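PDB 3CBW: mannan endo-1,4-beta-mannosidase from Bacillus subtilis, which catalyses the random endo-hydrolysis of beta-1,4-mannosidic linkages in mannan, galactomannan and glucomannan, and so takes part in glucomannan degradation. Local coordinates for residues C75-G80 with V93-D98; E88-V93 with N149-K154; G106-I111 with P168-P173; K154-L159 with D213-D218; E161-G166 with L217-W222. The protein carries 3 engineered substitutions. One frame throughout, in Å; residues are numbered along the deposited sequence.

Contact 1 of 5, residues C75-G80 with V93-D98; sequences CDYARG and VSCNGD
Cys75 and Cys95 form a disulfide inside a beta-alpha-beta unit of the TIM barrel. It ties strand 72-79 to the turn that leads into helix 96-104. The SG atoms of Cys75 and Cys95 are 2.2 Å apart, and chi3 is -87°, close to a right angle. Cys75 holds its sulfur anti to the backbone N (chi1 167°), which extends it across to the turn.

The apolar contacts centre on the Tyr77 ring. Val93 CG1 sits over the middle of one face, 3.6 Å from the ring centroid, in a CH-pi contact almost on the ring normal. Cys95 SG comes to the edge instead, a sulfur-aromatic contact 3.7 Å from Tyr77 CE1. Ile155, Leu159 and Leu162 of helix 143-163 also pack on Tyr77.

Within 75-80, Asp76 OD1 accepts from Ala78 N in an Asx turn. Asp76 OD2 binds His114, a probable substrate-binding residue, consistent with a second-shell place beside the substrate site. The one polar bond between the segments is at the Tyr77 hydroxyl. It goes to the Asn96 amide, whose ND2 gives to Gly158 O and Glu161 OE1. Tyr77 OH to Asn96 OD1 is 2.7 Å, in the carbonyl plane, on a lone pair.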
# COMPACT_ATOMS: atom_id res chain seq x y z
N CYS A 75 6.19 2.54 -5.20
CA CYS A 75 7.02 1.62 -5.98
C CYS A 75 6.70 0.20 -5.55
O CYS A 75 6.31 -0.03 -4.41
CB CYS A 75 8.52 1.90 -5.76
SG CYS A 75 9.72 0.60 -6.38
N ASP A 76 6.88 -0.75 -6.46
CA ASP A 76 6.75 -2.16 -6.09
C ASP A 76 8.07 -2.83 -6.41
O ASP A 76 8.56 -2.78 -7.53
CB ASP A 76 5.56 -2.78 -6.84
CG ASP A 76 5.18 -4.15 -6.31
OD1 ASP A 76 6.03 -5.06 -6.28
OD2 ASP A 76 3.98 -4.30 -5.95
N TYR A 77 8.68 -3.42 -5.39
CA TYR A 77 9.97 -4.07 -5.55
C TYR A 77 9.91 -5.40 -6.30
O TYR A 77 10.96 -5.89 -6.78
CB TYR A 77 10.53 -4.42 -4.18
CG TYR A 77 11.14 -3.35 -3.29
CD1 TYR A 77 11.56 -2.10 -3.77
CD2 TYR A 77 11.39 -3.65 -1.96
CE1 TYR A 77 12.19 -1.17 -2.91
CE2 TYR A 77 12.02 -2.76 -1.11
CZ TYR A 77 12.42 -1.53 -1.58
OH TYR A 77 13.06 -0.68 -0.71
N ALA A 78 8.74 -6.03 -6.36
CA ALA A 78 8.69 -7.45 -6.72
C ALA A 78 8.00 -7.68 -8.05
O ALA A 78 6.82 -7.38 -8.22
CB ALA A 78 8.04 -8.25 -5.62
N ARG A 79 8.77 -8.21 -9.01
CA ARG A 79 8.27 -8.51 -10.32
C ARG A 79 7.98 -10.01 -10.36
O ARG A 79 8.70 -10.79 -10.99
CB ARG A 79 9.28 -8.09 -11.40
CG ARG A 79 9.53 -6.55 -11.51
CD ARG A 79 10.51 -5.95 -10.47
NE ARG A 79 11.71 -6.77 -10.37
CZ ARG A 79 12.79 -6.67 -11.16
NH1 ARG A 79 12.89 -5.71 -12.08
NH2 ARG A 79 13.79 -7.53 -11.00
N GLY A 80 6.90 -10.41 -9.69
CA GLY A 80 6.67 -11.82 -9.36
C GLY A 80 6.24 -12.73 -10.50
O GLY A 80 6.06 -13.93 -10.29
N VAL A 93 15.40 -3.15 -5.91
CA VAL A 93 15.18 -2.04 -4.98
C VAL A 93 15.75 -0.71 -5.48
O VAL A 93 15.85 0.25 -4.72
CB VAL A 93 15.69 -2.37 -3.56
CG1 VAL A 93 15.09 -3.67 -3.06
CG2 VAL A 93 17.23 -2.43 -3.51
N SER A 94 16.08 -0.64 -6.76
CA SER A 94 16.71 0.55 -7.33
C SER A 94 15.84 1.81 -7.31
O SER A 94 16.37 2.91 -7.48
CB SER A 94 17.23 0.28 -8.75
OG SER A 94 16.18 0.03 -9.65
N CYS A 95 14.53 1.66 -7.11
CA CYS A 95 13.64 2.82 -6.98
C CYS A 95 13.88 3.58 -5.67
O CYS A 95 13.37 4.68 -5.51
CB CYS A 95 12.18 2.37 -7.05
SG CYS A 95 11.65 1.25 -5.69
N ASN A 96 14.66 3.01 -4.75
CA ASN A 96 14.90 3.63 -3.44
C ASN A 96 15.34 5.08 -3.49
O ASN A 96 14.84 5.90 -2.74
CB ASN A 96 15.93 2.84 -2.65
CG ASN A 96 15.33 1.67 -1.90
OD1 ASN A 96 14.12 1.50 -1.83
ND2 ASN A 96 16.20 0.88 -1.29
N GLY A 97 16.31 5.40 -4.35
CA GLY A 97 16.81 6.77 -4.44
C GLY A 97 15.67 7.77 -4.65
O GLY A 97 15.59 8.79 -3.95
N ASP A 98 14.79 7.47 -5.60
CA ASP A 98 13.65 8.32 -5.90
C ASP A 98 12.66 8.40 -4.75
O ASP A 98 12.06 9.45 -4.51
CB ASP A 98 12.95 7.86 -7.18
CG ASP A 98 13.72 8.26 -8.43
OD1 ASP A 98 14.48 9.25 -8.40
OD2 ASP A 98 13.56 7.58 -9.46

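Contact 2 of 5, residues E88-V93 with N149-K154; sequences EDSIDV and NAMLSK
Lys154, on helix 143-163 of the TIM barrel, reaches into the loop between strand 72-79 and helix 96-104. The loop forms a short 3-10 turn at Glu88-Ser90, and the ammonium group binds Glu88 O in this turn and Ile91 O just after it. Lys154 NZ donates to Ile91 O at 2.8 Å and to Glu88 O at 3.3 Å. The Ile91 bond is tilted 19° from the carbonyl plane. At Glu88 O the lysine comes from above the plane, while Ile91 N reaches the same oxygen from the opposite face. That carbonyl therefore has two donors. A water joins Lys154 NZ to Asp89 OD1 and accepts from the lysine at 2.8 Å.

The lysine chain is extended throughout, with CG anti to the backbone N (chi1 -165°). Its methylenes run alongside Ile91 in the opposite direction, and Lys154 CD lies 3.8 Å from Ile91 CB. One turn earlier on the helix, Ala150 meets Glu88, whose chain bends at chi2 and puts Glu88 OE1 3.7 Å from Ala150 CB. Ile91 CG1 makes a looser contact with Met151 CB. Ser90 OG bonds to Ile87 O within the loop.

A methionine in place of Lys154 would probably leave Ile91 O without this donor and the water without its link to the helix. The lysine charge faces backbone dipoles directly, and the Asp89 carboxylate only through water. The loop is thus held mainly through its main chain, with the nearby carboxylate probably helping to balance the charge.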
# COMPACT_ATOMS: atom_id res chain seq x y z
N GLU A 88 14.67 -14.76 -5.57
CA GLU A 88 14.89 -13.39 -5.12
C GLU A 88 15.33 -12.43 -6.23
O GLU A 88 15.32 -11.21 -6.02
CB GLU A 88 15.80 -13.33 -3.88
CG GLU A 88 17.25 -13.69 -4.12
CD GLU A 88 17.56 -15.18 -4.03
OE1 GLU A 88 16.65 -16.04 -4.17
OE2 GLU A 88 18.75 -15.52 -3.83
N ASP A 89 15.69 -12.95 -7.41
CA ASP A 89 16.00 -12.10 -8.56
C ASP A 89 14.78 -11.27 -8.99
O ASP A 89 14.91 -10.26 -9.68
CB ASP A 89 16.50 -12.92 -9.75
CG ASP A 89 17.79 -13.67 -9.47
OD1 ASP A 89 18.49 -13.36 -8.49
OD2 ASP A 89 18.10 -14.58 -10.27
N SER A 90 13.59 -11.74 -8.62
CA SER A 90 12.36 -11.00 -8.85
C SER A 90 12.30 -9.67 -8.08
O SER A 90 11.52 -8.81 -8.44
CB SER A 90 11.15 -11.87 -8.48
OG SER A 90 11.10 -12.14 -7.08
N ILE A 91 13.09 -9.54 -7.03
CA ILE A 91 13.12 -8.33 -6.22
C ILE A 91 14.18 -7.36 -6.75
O ILE A 91 15.32 -7.75 -6.96
CB ILE A 91 13.46 -8.67 -4.74
CG1 ILE A 91 12.50 -9.72 -4.16
CG2 ILE A 91 13.54 -7.41 -3.88
CD1 ILE A 91 11.07 -9.28 -4.04
N ASP A 92 13.79 -6.11 -6.94
CA ASP A 92 14.73 -5.03 -7.31
C ASP A 92 14.39 -3.82 -6.45
O ASP A 92 13.21 -3.50 -6.28
CB ASP A 92 14.60 -4.70 -8.80
CG ASP A 92 15.61 -3.66 -9.27
OD1 ASP A 92 16.60 -4.05 -9.94
OD2 ASP A 92 15.42 -2.45 -9.01
N VAL A 93 15.40 -3.15 -5.91
CA VAL A 93 15.18 -2.04 -4.98
C VAL A 93 15.75 -0.71 -5.48
O VAL A 93 15.85 0.25 -4.72
CB VAL A 93 15.69 -2.37 -3.56
CG1 VAL A 93 15.09 -3.67 -3.06
CG2 VAL A 93 17.23 -2.43 -3.51
N ASN A 149 12.04 -16.63 2.71
CA ASN A 149 13.01 -15.86 3.47
C ASN A 149 14.09 -15.20 2.62
O ASN A 149 14.54 -14.11 2.94
CB ASN A 149 13.60 -16.70 4.60
CG ASN A 149 12.60 -16.91 5.73
OD1 ASN A 149 11.70 -16.08 5.93
ND2 ASN A 149 12.77 -17.99 6.47
N ALA A 150 14.47 -15.84 1.50
CA ALA A 150 15.40 -15.23 0.56
C ALA A 150 14.84 -13.94 -0.04
O ALA A 150 15.55 -12.93 -0.18
CB ALA A 150 15.79 -16.20 -0.54
N MET A 151 13.56 -13.96 -0.39
CA MET A 151 12.89 -12.74 -0.87
C MET A 151 12.82 -11.68 0.23
O MET A 151 13.13 -10.52 0.01
CB MET A 151 11.48 -13.05 -1.37
CG MET A 151 11.40 -13.90 -2.66
SD MET A 151 9.71 -14.02 -3.44
CE MET A 151 8.80 -14.83 -2.10
N LEU A 152 12.40 -12.10 1.42
CA LEU A 152 12.26 -11.14 2.51
C LEU A 152 13.60 -10.49 2.85
O LEU A 152 13.65 -9.31 3.16
CB LEU A 152 11.66 -11.81 3.75
CG LEU A 152 10.26 -12.43 3.60
CD1 LEU A 152 9.76 -12.95 4.94
CD2 LEU A 152 9.26 -11.45 2.99
N SER A 153 14.68 -11.26 2.80
CA SER A 153 16.00 -10.73 3.11
C SER A 153 16.40 -9.64 2.14
O SER A 153 16.92 -8.60 2.55
CB SER A 153 17.04 -11.85 3.10
OG SER A 153 18.29 -11.35 3.53
N LYS A 154 16.14 -9.85 0.85
CA LYS A 154 16.50 -8.86 -0.14
C LYS A 154 15.62 -7.61 -0.02
O LYS A 154 16.10 -6.49 -0.18
CB LYS A 154 16.43 -9.46 -1.55
CG LYS A 154 17.11 -8.62 -2.60
CD LYS A 154 17.15 -9.31 -3.95
CE LYS A 154 17.78 -8.40 -4.97
NZ LYS A 154 17.70 -9.00 -6.34
O HOH W 1 18.83 -11.55 -6.50

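Contact 3 of 5, residues G106-I111 with P168-P173; sequences GGIPQI and PVLFRP
Gln110 and Leu170 face each other across two parallel strands, 108-111 and 169-172, whose axes come within 4.7 Å. The backbone joins them closely. Leu170 N gives to Pro109 O at 3.0 Å, Ile111 N to Leu170 O at 2.8 Å, and Arg172 N to Ile111 O at 2.9 Å. Gln110 CA adds a CA-H...O contact to Leu170 O.

Ile111 and Phe171 lie on the face toward helix 143-163. There Ile111 CD1 packs 3.9 Å from Val169 CG1, with Leu159 and Leu162 of the helix against them. Pro168 O is closely covered by the Pro109 ring carbons, which offer no N-H, and it is buried without a polar partner. Ile108 and Leu170 meet more loosely, with Ile108 CG2 only 4.1 Å from Leu170 CD1.

These are neighbouring strands of the TIM barrel of family 26 glycosidases. The Gln110 and Leu170 side chains turn to the face opposite Ile111 and Phe171.

On the Gln110 side the contact becomes polar and takes in water. Gln110 bends at chi2 (-100°), and its OE1 accepts from Arg172 NE at 2.8 Å, nearly in line with its C=O. Gln110 thus probably helps to position Arg172. The amide and guanidinium planes are 18° apart, almost coplanar. The bond and a shared water, which accepts from Gln110 NE2 and Arg172 NH2, would help to hold both groups in this turn. Arg172 NH1 forms a salt bridge with Asp249, and Arg172 NH2 forms one with Glu275, the probable nucleophile.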
# COMPACT_ATOMS: atom_id res chain seq x y z
N GLY A 106 9.06 16.59 0.12
CA GLY A 106 7.74 16.92 0.66
C GLY A 106 6.61 15.93 0.42
O GLY A 106 5.45 16.29 0.61
N GLY A 107 6.93 14.71 0.01
CA GLY A 107 5.94 13.65 -0.11
C GLY A 107 6.28 12.48 0.80
O GLY A 107 7.11 12.61 1.72
N ILE A 108 5.63 11.34 0.57
CA ILE A 108 5.85 10.13 1.37
C ILE A 108 5.89 8.93 0.42
O ILE A 108 5.02 8.79 -0.45
CB ILE A 108 4.72 9.88 2.41
CG1 ILE A 108 4.56 11.04 3.40
CG2 ILE A 108 4.96 8.58 3.19
CD1 ILE A 108 3.27 10.93 4.24
N PRO A 109 6.89 8.05 0.56
CA PRO A 109 6.93 6.85 -0.28
C PRO A 109 6.05 5.72 0.24
O PRO A 109 5.80 5.59 1.44
CB PRO A 109 8.41 6.47 -0.26
CG PRO A 109 8.87 6.90 1.10
CD PRO A 109 8.09 8.16 1.43
N GLN A 110 5.62 4.88 -0.70
CA GLN A 110 4.82 3.70 -0.42
C GLN A 110 5.41 2.54 -1.20
O GLN A 110 5.73 2.68 -2.38
CB GLN A 110 3.36 3.92 -0.84
CG GLN A 110 2.40 2.77 -0.52
CD GLN A 110 2.04 1.83 -1.68
OE1 GLN A 110 1.02 1.14 -1.59
NE2 GLN A 110 2.84 1.79 -2.75
N ILE A 111 5.53 1.39 -0.55
CA ILE A 111 6.03 0.17 -1.21
C ILE A 111 5.03 -0.98 -1.08
O ILE A 111 4.56 -1.27 0.03
CB ILE A 111 7.42 -0.24 -0.63
CG1 ILE A 111 8.44 0.85 -0.97
CG2 ILE A 111 7.86 -1.60 -1.17
CD1 ILE A 111 9.79 0.72 -0.27
N PRO A 168 10.22 7.60 6.46
CA PRO A 168 9.06 6.75 6.75
C PRO A 168 8.53 6.15 5.46
O PRO A 168 8.53 6.81 4.42
CB PRO A 168 8.04 7.74 7.32
CG PRO A 168 8.41 9.05 6.71
CD PRO A 168 9.90 9.04 6.59
N VAL A 169 8.05 4.91 5.54
CA VAL A 169 7.54 4.20 4.37
C VAL A 169 6.19 3.59 4.69
O VAL A 169 6.05 2.88 5.70
CB VAL A 169 8.50 3.05 3.97
CG1 VAL A 169 7.91 2.17 2.85
CG2 VAL A 169 9.85 3.59 3.57
N LEU A 170 5.21 3.85 3.83
CA LEU A 170 3.94 3.14 3.88
C LEU A 170 4.18 1.77 3.24
O LEU A 170 4.37 1.67 2.03
CB LEU A 170 2.90 3.93 3.09
CG LEU A 170 2.51 5.30 3.65
CD1 LEU A 170 1.72 6.13 2.65
CD2 LEU A 170 1.74 5.16 4.96
N PHE A 171 4.20 0.74 4.08
CA PHE A 171 4.59 -0.61 3.63
C PHE A 171 3.34 -1.47 3.57
O PHE A 171 2.66 -1.67 4.59
CB PHE A 171 5.62 -1.21 4.59
CG PHE A 171 6.15 -2.54 4.17
CD1 PHE A 171 6.83 -2.69 2.97
CD2 PHE A 171 6.01 -3.65 5.00
CE1 PHE A 171 7.34 -3.91 2.58
CE2 PHE A 171 6.53 -4.89 4.62
CZ PHE A 171 7.20 -5.03 3.41
N ARG A 172 3.00 -1.92 2.37
CA ARG A 172 1.72 -2.55 2.13
C ARG A 172 1.93 -3.94 1.52
O ARG A 172 1.79 -4.11 0.32
CB ARG A 172 0.89 -1.65 1.20
CG ARG A 172 -0.53 -2.15 0.92
CD ARG A 172 -1.29 -1.12 0.10
NE ARG A 172 -0.77 -0.94 -1.26
CZ ARG A 172 -1.26 -1.50 -2.35
NH1 ARG A 172 -2.30 -2.31 -2.30
NH2 ARG A 172 -0.70 -1.24 -3.52
N PRO A 173 2.25 -4.94 2.36
CA PRO A 173 2.51 -6.30 1.89
C PRO A 173 1.23 -7.13 1.79
O PRO A 173 0.26 -6.87 2.51
CB PRO A 173 3.39 -6.87 2.99
CG PRO A 173 2.82 -6.24 4.25
CD PRO A 173 2.42 -4.83 3.83
O HOH W 2 1.88 0.05 -4.87

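Contact 4 of 5, residues K154-L159 with D213-D218; sequences KIADGL and DTRGLD
Asp157 and Arg215 form a salt bridge between helix 143-163 and the end of helix 194-214, on the outside of the TIM barrel. Asp157 lies on the first helix, and Arg215 directly follows the second. Arg215 NH2 gives Asp157 OD1 a bond of 2.7 Å, with an N-H...O angle of 154°. OD1 receives it on the anti lone pair, away from the other carboxylate oxygen. Arg215 NH1 adds a weak bond to Asp157 OD1 at 3.1 Å, and so one oxygen takes both donors. The bridge is not a flat two-oxygen pairing: the carboxylate and guanidinium planes stand 48° apart. NH1 also has a weak bond to Ser153 O, one turn back along the helix.

Arg215 bends at chi2 and chi3, which folds the chain back over Ala156. The methyl lies over the centre of one guanidinium face, with Ala156 CB 3.4 Å from Arg215 CZ. Alanine is small enough to let the flat group lie this close to the helix. Tyr210 also packs against Arg215.

Beside the charged pair, toward Leu159, the contact is apolar and buried. Gly216 has a positive phi and turns the chain out of helix 194-214. Leu217 then enters between the helices, where Met211 also touches it. Its CD1 is the atom that meets both helix residues: Leu217 CD1 is 4.0 Å from Ala156 CB and 3.9 Å from Leu159 CB.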
# COMPACT_ATOMS: atom_id res chain seq x y z
N LYS A 154 16.14 -9.85 0.85
CA LYS A 154 16.50 -8.86 -0.14
C LYS A 154 15.62 -7.61 -0.02
O LYS A 154 16.10 -6.49 -0.18
CB LYS A 154 16.43 -9.46 -1.55
CG LYS A 154 17.11 -8.62 -2.60
CD LYS A 154 17.15 -9.31 -3.95
CE LYS A 154 17.78 -8.40 -4.97
NZ LYS A 154 17.70 -9.00 -6.34
N ILE A 155 14.34 -7.81 0.25
CA ILE A 155 13.41 -6.71 0.51
C ILE A 155 13.90 -5.87 1.70
O ILE A 155 13.97 -4.64 1.62
CB ILE A 155 11.97 -7.23 0.75
CG1 ILE A 155 11.39 -7.79 -0.56
CG2 ILE A 155 11.07 -6.12 1.30
CD1 ILE A 155 10.26 -8.77 -0.35
N ALA A 156 14.26 -6.55 2.78
CA ALA A 156 14.73 -5.86 3.98
C ALA A 156 16.01 -5.09 3.71
O ALA A 156 16.17 -3.98 4.21
CB ALA A 156 14.94 -6.84 5.12
N ASP A 157 16.91 -5.64 2.90
CA ASP A 157 18.14 -4.91 2.53
C ASP A 157 17.76 -3.60 1.85
O ASP A 157 18.36 -2.55 2.10
CB ASP A 157 19.02 -5.73 1.59
CG ASP A 157 19.66 -6.95 2.25
OD1 ASP A 157 19.62 -7.11 3.49
OD2 ASP A 157 20.24 -7.76 1.49
N GLY A 158 16.76 -3.64 0.97
CA GLY A 158 16.28 -2.43 0.31
C GLY A 158 15.66 -1.46 1.30
O GLY A 158 15.95 -0.27 1.28
N LEU A 159 14.81 -1.97 2.18
CA LEU A 159 14.15 -1.10 3.15
C LEU A 159 15.15 -0.41 4.09
O LEU A 159 14.97 0.76 4.47
CB LEU A 159 13.06 -1.84 3.93
CG LEU A 159 11.90 -2.35 3.07
CD1 LEU A 159 10.98 -3.22 3.90
CD2 LEU A 159 11.12 -1.21 2.45
N ASP A 213 11.51 -7.42 13.79
CA ASP A 213 12.37 -8.00 14.82
C ASP A 213 13.67 -8.52 14.24
O ASP A 213 14.74 -8.06 14.62
CB ASP A 213 11.60 -9.07 15.59
CG ASP A 213 10.42 -8.50 16.34
OD1 ASP A 213 10.52 -7.35 16.83
OD2 ASP A 213 9.39 -9.19 16.43
N THR A 214 13.61 -9.43 13.27
CA THR A 214 14.84 -9.97 12.67
C THR A 214 15.68 -8.86 12.05
O THR A 214 16.91 -8.85 12.20
CB THR A 214 14.51 -11.04 11.62
OG1 THR A 214 13.68 -12.05 12.22
CG2 THR A 214 15.78 -11.69 11.04
N ARG A 215 15.02 -7.91 11.39
CA ARG A 215 15.73 -6.91 10.61
C ARG A 215 15.72 -5.51 11.21
O ARG A 215 16.37 -4.61 10.69
CB ARG A 215 15.22 -6.92 9.16
CG ARG A 215 15.46 -8.27 8.46
CD ARG A 215 16.97 -8.62 8.32
NE ARG A 215 17.63 -7.51 7.64
CZ ARG A 215 18.05 -7.52 6.38
NH1 ARG A 215 17.98 -8.61 5.63
NH2 ARG A 215 18.56 -6.42 5.87
N GLY A 216 15.01 -5.33 12.32
CA GLY A 216 15.04 -4.08 13.07
C GLY A 216 14.55 -2.86 12.31
O GLY A 216 14.98 -1.73 12.57
N LEU A 217 13.63 -3.06 11.36
CA LEU A 217 13.19 -1.97 10.50
C LEU A 217 12.17 -1.07 11.20
O LEU A 217 11.03 -1.47 11.42
CB LEU A 217 12.68 -2.50 9.16
CG LEU A 217 13.73 -3.25 8.33
CD1 LEU A 217 13.08 -3.98 7.18
CD2 LEU A 217 14.84 -2.35 7.79
N ASP A 218 12.60 0.14 11.55
CA ASP A 218 11.87 1.02 12.47
C ASP A 218 11.22 2.23 11.79
O ASP A 218 10.74 3.13 12.47
CB ASP A 218 12.80 1.46 13.62
CG ASP A 218 13.17 0.31 14.55
OD1 ASP A 218 12.38 -0.64 14.67
OD2 ASP A 218 14.27 0.39 15.15

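Contact 5 of 5, residues E161-G166 with L217-W222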
# COMPACT_ATOMS: atom_id res chain seq x y z
N GLU A 161 17.99 0.77 3.38
CA GLU A 161 18.56 1.95 2.74
C GLU A 161 17.73 3.20 3.06
O GLU A 161 18.26 4.27 3.35
CB GLU A 161 18.67 1.74 1.23
CG GLU A 161 19.38 2.89 0.56
CD GLU A 161 19.51 2.74 -0.94
OE1 GLU A 161 18.97 1.76 -1.53
OE2 GLU A 161 20.15 3.63 -1.53
N LEU A 162 16.41 3.05 3.05
CA LEU A 162 15.51 4.16 3.38
C LEU A 162 15.58 4.49 4.86
O LEU A 162 15.59 5.67 5.24
CB LEU A 162 14.07 3.83 2.95
CG LEU A 162 13.92 3.36 1.49
CD1 LEU A 162 12.55 2.76 1.25
CD2 LEU A 162 14.21 4.45 0.51
N GLU A 163 15.66 3.47 5.71
CA GLU A 163 15.74 3.68 7.15
C GLU A 163 16.98 4.48 7.54
O GLU A 163 16.94 5.29 8.47
CB GLU A 163 15.73 2.34 7.87
CG GLU A 163 15.54 2.49 9.36
CD GLU A 163 15.77 1.22 10.11
OE1 GLU A 163 16.33 0.27 9.51
OE2 GLU A 163 15.37 1.16 11.29
N ASN A 164 18.08 4.26 6.82
CA ASN A 164 19.35 4.96 7.09
C ASN A 164 19.26 6.46 6.89
O ASN A 164 20.07 7.22 7.44
CB ASN A 164 20.47 4.39 6.21
CG ASN A 164 20.89 3.00 6.64
OD1 ASN A 164 20.58 2.55 7.74
ND2 ASN A 164 21.62 2.31 5.77
N GLN A 165 18.27 6.91 6.12
CA GLN A 165 18.02 8.34 5.96
C GLN A 165 16.77 8.79 6.73
O GLN A 165 16.28 9.91 6.52
CB GLN A 165 17.88 8.70 4.48
CG GLN A 165 19.15 8.51 3.67
CD GLN A 165 20.03 9.73 3.72
OE1 GLN A 165 20.74 9.96 4.69
NE2 GLN A 165 19.98 10.54 2.66
N GLY A 166 16.25 7.92 7.59
CA GLY A 166 15.10 8.28 8.42
C GLY A 166 13.79 8.47 7.64
O GLY A 166 12.92 9.20 8.09
N LEU A 217 13.63 -3.06 11.36
CA LEU A 217 13.19 -1.97 10.50
C LEU A 217 12.17 -1.07 11.20
O LEU A 217 11.03 -1.47 11.42
CB LEU A 217 12.68 -2.50 9.16
CG LEU A 217 13.73 -3.25 8.33
CD1 LEU A 217 13.08 -3.98 7.18
CD2 LEU A 217 14.84 -2.35 7.79
N ASP A 218 12.60 0.14 11.55
CA ASP A 218 11.87 1.02 12.47
C ASP A 218 11.22 2.23 11.79
O ASP A 218 10.74 3.13 12.47
CB ASP A 218 12.80 1.46 13.62
CG ASP A 218 13.17 0.31 14.55
OD1 ASP A 218 12.38 -0.64 14.67
OD2 ASP A 218 14.27 0.39 15.15
N HIS A 219 11.14 2.19 10.46
CA HIS A 219 10.61 3.30 9.67
C HIS A 219 9.36 2.87 8.89
O HIS A 219 8.92 3.59 8.01
CB HIS A 219 11.69 3.80 8.71
CG HIS A 219 12.12 2.78 7.70
ND1 HIS A 219 12.30 1.45 8.01
CD2 HIS A 219 12.36 2.90 6.37
CE1 HIS A 219 12.65 0.79 6.92
NE2 HIS A 219 12.70 1.65 5.91
N LEU A 220 8.80 1.71 9.21
CA LEU A 220 7.67 1.17 8.45
C LEU A 220 6.33 1.43 9.13
O LEU A 220 6.18 1.27 10.34
CB LEU A 220 7.82 -0.35 8.25
CG LEU A 220 9.12 -0.83 7.61
CD1 LEU A 220 9.14 -2.34 7.46
CD2 LEU A 220 9.35 -0.15 6.26
N ILE A 221 5.38 1.85 8.29
CA ILE A 221 3.98 2.02 8.67
C ILE A 221 3.24 0.93 7.91
O ILE A 221 3.29 0.88 6.69
CB ILE A 221 3.50 3.43 8.29
CG1 ILE A 221 4.22 4.49 9.14
CG2 ILE A 221 1.97 3.55 8.44
CD1 ILE A 221 3.93 5.93 8.74
N TRP A 222 2.59 0.04 8.65
CA TRP A 222 2.05 -1.20 8.11
C TRP A 222 0.62 -1.05 7.61
O TRP A 222 -0.26 -0.62 8.37
CB TRP A 222 2.15 -2.29 9.19
CG TRP A 222 3.57 -2.68 9.42
CD1 TRP A 222 4.49 -2.01 10.17
CD2 TRP A 222 4.25 -3.79 8.84
NE1 TRP A 222 5.70 -2.65 10.10
CE2 TRP A 222 5.58 -3.74 9.30
CE3 TRP A 222 3.85 -4.84 8.01
CZ2 TRP A 222 6.53 -4.71 8.94
CZ3 TRP A 222 4.80 -5.80 7.65
CH2 TRP A 222 6.12 -5.71 8.10
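Glu163 lays its aliphatic part flat on the His219 ring while its carboxylate binds a backbone N-H. Glu163 CB is 3.5 Å from the centroid of the His219 ring, 5° off the normal, in a CH-pi contact. Leu220 CD2 covers the other face, nearer the rim. With CG between its backbone N and carbonyl carbon (chi1 64°), the His219 ring lies between Glu163 CB and Leu220 CD2.

Glu163 OE2 accepts from Asp218 N at 3.0 Å. The donor comes from well above the carboxylate plane. Glu163 OE1 lies 3.5 Å from Leu217 CD2. Asp218 OD2 is 4.1 Å from Glu163 OE2, close for like charges, though Asp218 OD1 is bound by Asn16.

The contact lies where helices end and strands begin in the TIM barrel, away from the active site. Helix 143-163 ends here in a Schellman motif with Gly166 as its C-prime residue, and the facing loop leads into strand 220-224. An alanine at Glu163 would keep the CB over the ring but would probably leave Asp218 N without its acceptor.

His219 NE2 has a weak bond to Leu159 O, whereas its ND1 is buried without a polar partner. Leu162 CB also lies 3.9 Å from His219 NE2.

Contact 3 is the innermost of the five, a strand pair with a regular backbone pattern and a polar end at the active site. The others lie farther out, around helix 143-163. Contacts 2, 4 and 5 use successive parts of that helix, and contact 1 packs against it through Tyr77 and Asn96. Contact 2 is partly buried; contact 4 is buried on its leucine side and exposed at Asp157. Their segments overlap at Lys154, which acts only in contact 2. Contact 2 binds a loop through its carbonyls; contact 4 pairs two side chains. Contact 1 is buried and has the covalent link. Contact 5 shares Leu217 with contact 4 and joins contact 3 through strand neighbours 169-172 and 220-224.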